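Local coordinates for ribosomal RNA methyltransferase, putative (Plasmodium falciparum, PDB 2PLW), which binds S-adenosylmethionine and probably methylates the 2'-hydroxyl of a uridine in ribosomal RNA, as in its RlmE (FtsJ) family, at residues L27-Y32 against I110-A115. Sequence-based numbering, arbitrary orientation.
With SAM (S-adenosylmethionine), chain C.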
loop_
_atom_site.group_PDB
_atom_site.type_symbol
_atom_site.label_atom_id
_atom_site.label_comp_id
_atom_site.label_asym_id
_atom_site.label_seq_id
_atom_site.Cartn_x
_atom_site.Cartn_y
_atom_site.Cartn_z
ATOM N N LEU A 27 -1.317 -7.098 -0.673
ATOM C CA LEU A 27 -0.431 -6.426 -1.625
ATOM C C LEU A 27 0.377 -5.352 -0.921
ATOM O O LEU A 27 -0.167 -4.522 -0.211
ATOM C CB LEU A 27 -1.251 -5.788 -2.744
ATOM C CG LEU A 27 -0.474 -4.937 -3.760
ATOM C CD1 LEU A 27 0.533 -5.763 -4.516
ATOM C CD2 LEU A 27 -1.431 -4.271 -4.734
ATOM N N ASP A 28 1.678 -5.348 -1.188
ATOM C CA ASP A 28 2.623 -4.465 -0.537
ATOM C C ASP A 28 3.234 -3.613 -1.635
ATOM O O ASP A 28 4.041 -4.119 -2.423
ATOM C CB ASP A 28 3.690 -5.326 0.141
ATOM C CG ASP A 28 4.784 -4.514 0.793
ATOM O OD1 ASP A 28 4.530 -3.373 1.207
ATOM O OD2 ASP A 28 5.930 -5.030 0.869
ATOM N N ILE A 29 2.809 -2.355 -1.712
ATOM C CA ILE A 29 3.254 -1.463 -2.780
ATOM C C ILE A 29 4.480 -0.700 -2.305
ATOM O O ILE A 29 4.520 -0.256 -1.148
ATOM C CB ILE A 29 2.146 -0.474 -3.181
ATOM C CG1 ILE A 29 0.910 -1.251 -3.659
ATOM C CG2 ILE A 29 2.677 0.510 -4.281
ATOM C CD1 ILE A 29 -0.248 -0.351 -4.036
ATOM N N GLY A 30 5.469 -0.571 -3.189
ATOM C CA GLY A 30 6.759 0.013 -2.816
ATOM C C GLY A 30 7.518 -0.970 -1.937
ATOM O O GLY A 30 7.978 -0.598 -0.874
ATOM N N CYS A 31 7.633 -2.226 -2.368
ATOM C CA CYS A 31 8.067 -3.298 -1.458
ATOM C C CYS A 31 9.581 -3.408 -1.295
ATOM O O CYS A 31 10.030 -4.111 -0.384
ATOM C CB CYS A 31 7.524 -4.679 -1.885
ATOM S SG CYS A 31 8.014 -5.180 -3.537
ATOM N N TYR A 32 10.356 -2.773 -2.184
ATOM C CA TYR A 32 11.831 -2.933 -2.163
ATOM C C TYR A 32 12.430 -2.316 -0.902
ATOM O O TYR A 32 12.090 -1.187 -0.555
ATOM C CB TYR A 32 12.468 -2.274 -3.383
ATOM C CG TYR A 32 13.968 -2.435 -3.418
ATOM C CD1 TYR A 32 14.544 -3.415 -4.189
ATOM C CD2 TYR A 32 14.794 -1.602 -2.652
ATOM C CE1 TYR A 32 15.930 -3.599 -4.193
ATOM C CE2 TYR A 32 16.171 -1.765 -2.637
ATOM C CZ TYR A 32 16.732 -2.760 -3.415
ATOM O OH TYR A 32 18.097 -2.933 -3.433
ATOM N N ILE A 110 -4.318 -3.755 1.074
ATOM C CA ILE A 110 -3.378 -3.079 0.193
ATOM C C ILE A 110 -2.600 -2.080 1.035
ATOM O O ILE A 110 -3.179 -1.186 1.636
ATOM C CB ILE A 110 -4.089 -2.406 -0.993
ATOM C CG1 ILE A 110 -4.725 -3.466 -1.902
ATOM C CG2 ILE A 110 -3.085 -1.568 -1.816
ATOM C CD1 ILE A 110 -5.601 -2.832 -3.031
ATOM N N LEU A 111 -1.293 -2.274 1.063
ATOM C CA LEU A 111 -0.373 -1.442 1.835
ATOM C C LEU A 111 0.543 -0.695 0.872
ATOM O O LEU A 111 0.983 -1.247 -0.138
ATOM C CB LEU A 111 0.500 -2.306 2.756
ATOM C CG LEU A 111 -0.225 -3.337 3.640
ATOM C CD1 LEU A 111 0.739 -4.288 4.362
ATOM C CD2 LEU A 111 -1.136 -2.650 4.661
ATOM N N SER A 112 0.842 0.551 1.197
ATOM C CA SER A 112 1.845 1.279 0.449
ATOM C C SER A 112 2.803 2.010 1.371
ATOM O O SER A 112 2.400 2.875 2.156
ATOM C CB SER A 112 1.206 2.264 -0.531
ATOM O OG SER A 112 2.202 3.099 -1.061
ATOM N N ASP A 113 4.071 1.645 1.246
ATOM C CA ASP A 113 5.170 2.373 1.872
ATOM C C ASP A 113 5.946 3.150 0.800
ATOM O O ASP A 113 7.092 3.561 1.033
ATOM C CB ASP A 113 6.104 1.381 2.586
ATOM C CG ASP A 113 7.048 2.059 3.572
ATOM O OD1 ASP A 113 6.614 3.046 4.216
ATOM O OD2 ASP A 113 8.207 1.580 3.703
ATOM N N ALA A 114 5.333 3.380 -0.368
ATOM C CA ALA A 114 6.014 4.094 -1.463
ATOM C C ALA A 114 6.197 5.580 -1.133
ATOM O O ALA A 114 5.422 6.157 -0.379
ATOM C CB ALA A 114 5.228 3.959 -2.781
ATOM N N ALA A 115 7.236 6.179 -1.708
ATOM C CA ALA A 115 7.467 7.617 -1.578
ATOM C C ALA A 115 8.181 8.129 -2.828
ATOM O O ALA A 115 8.848 7.367 -3.519
ATOM C CB ALA A 115 8.276 7.928 -0.306
HETATM N N SAM C . 8.469 -1.020 2.770
HETATM C CA SAM C . 9.781 -1.359 2.122
HETATM C C SAM C . 10.545 -2.419 2.916
HETATM O O SAM C . 10.208 -2.650 4.078
HETATM O OXT SAM C . 11.473 -3.079 2.431
HETATM C CB SAM C . 10.617 -0.082 1.968
HETATM C CG SAM C . 9.971 0.790 0.892
HETATM S SD SAM C . 11.005 2.128 0.266
HETATM C CE SAM C . 10.981 3.182 1.725
HETATM C "C5'" SAM C . 9.877 3.004 -0.850
HETATM C "C4'" SAM C . 9.771 2.282 -2.194
HETATM O "O4'" SAM C . 8.697 2.874 -2.930
HETATM C "C3'" SAM C . 11.024 2.366 -3.100
HETATM O "O3'" SAM C . 11.634 1.101 -3.243
HETATM C "C2'" SAM C . 10.484 2.884 -4.441
HETATM O "O2'" SAM C . 11.025 2.287 -5.615
HETATM C "C1'" SAM C . 8.997 2.612 -4.303
HETATM N N9 SAM C . 8.116 3.410 -5.157
HETATM C C8 SAM C . 8.031 4.782 -5.271
HETATM N N7 SAM C . 7.049 5.081 -6.148
HETATM C C5 SAM C . 6.509 3.913 -6.583
HETATM C C6 SAM C . 5.476 3.608 -7.471
HETATM N N6 SAM C . 4.800 4.563 -8.094
HETATM N N1 SAM C . 5.139 2.300 -7.711
HETATM C C2 SAM C . 5.805 1.262 -7.083
HETATM N N3 SAM C . 6.819 1.558 -6.192
HETATM C C4 SAM C . 7.168 2.857 -5.965
#
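Ile110 meets the 27-32 segment through its CG2 branch, which lies 3.8 Å from CD1 of Ile29, the two side chains crossing at a slant. Both sit on the sheet face covered by helix 122-143, whose Ile136 and Phe139 pack on Ile29. Leu111 turns to the other face, where its side chain touches Phe19 and Trp36, while its backbone joins the strands twice: its N gives a nearly straight bond to Leu27 O (2.8 Å, 171°), and its O accepts from Ile29 N (2.7 Å). Leu111 O also lies against the flank of Ile29, 3.3 Å from its CB. Ser112 follows on the Ile29 side, CB to CB at 3.9 Å. Here the parallel strands end, yet Asp113 N still reaches Ile29 O at 3.1 Å, a more bent bond of 154°. With its CG anti to the backbone N (chi1 -164°), Asp113 directs OD2 to the amino group of SAM, whose N donates to it at 2.8 Å; OD1 pairs with Lys153, the predicted proton acceptor, and with Tyr190 OH. Ala114 then brings its CA against ribose O4', while its CB lies 4.2 Å from Gly30 CA. Ala115 O finally borders the adenine at C8. This is the Rossmann-like arrangement of the FtsJ-like methyltransferase domain, in which the central parallel strands release their C-terminal loops around the cofactor. One carboxylate thus ties the cofactor's amino group, through OD2, to the putative catalytic lysine, through OD1, consistent with it setting the two relative to each other.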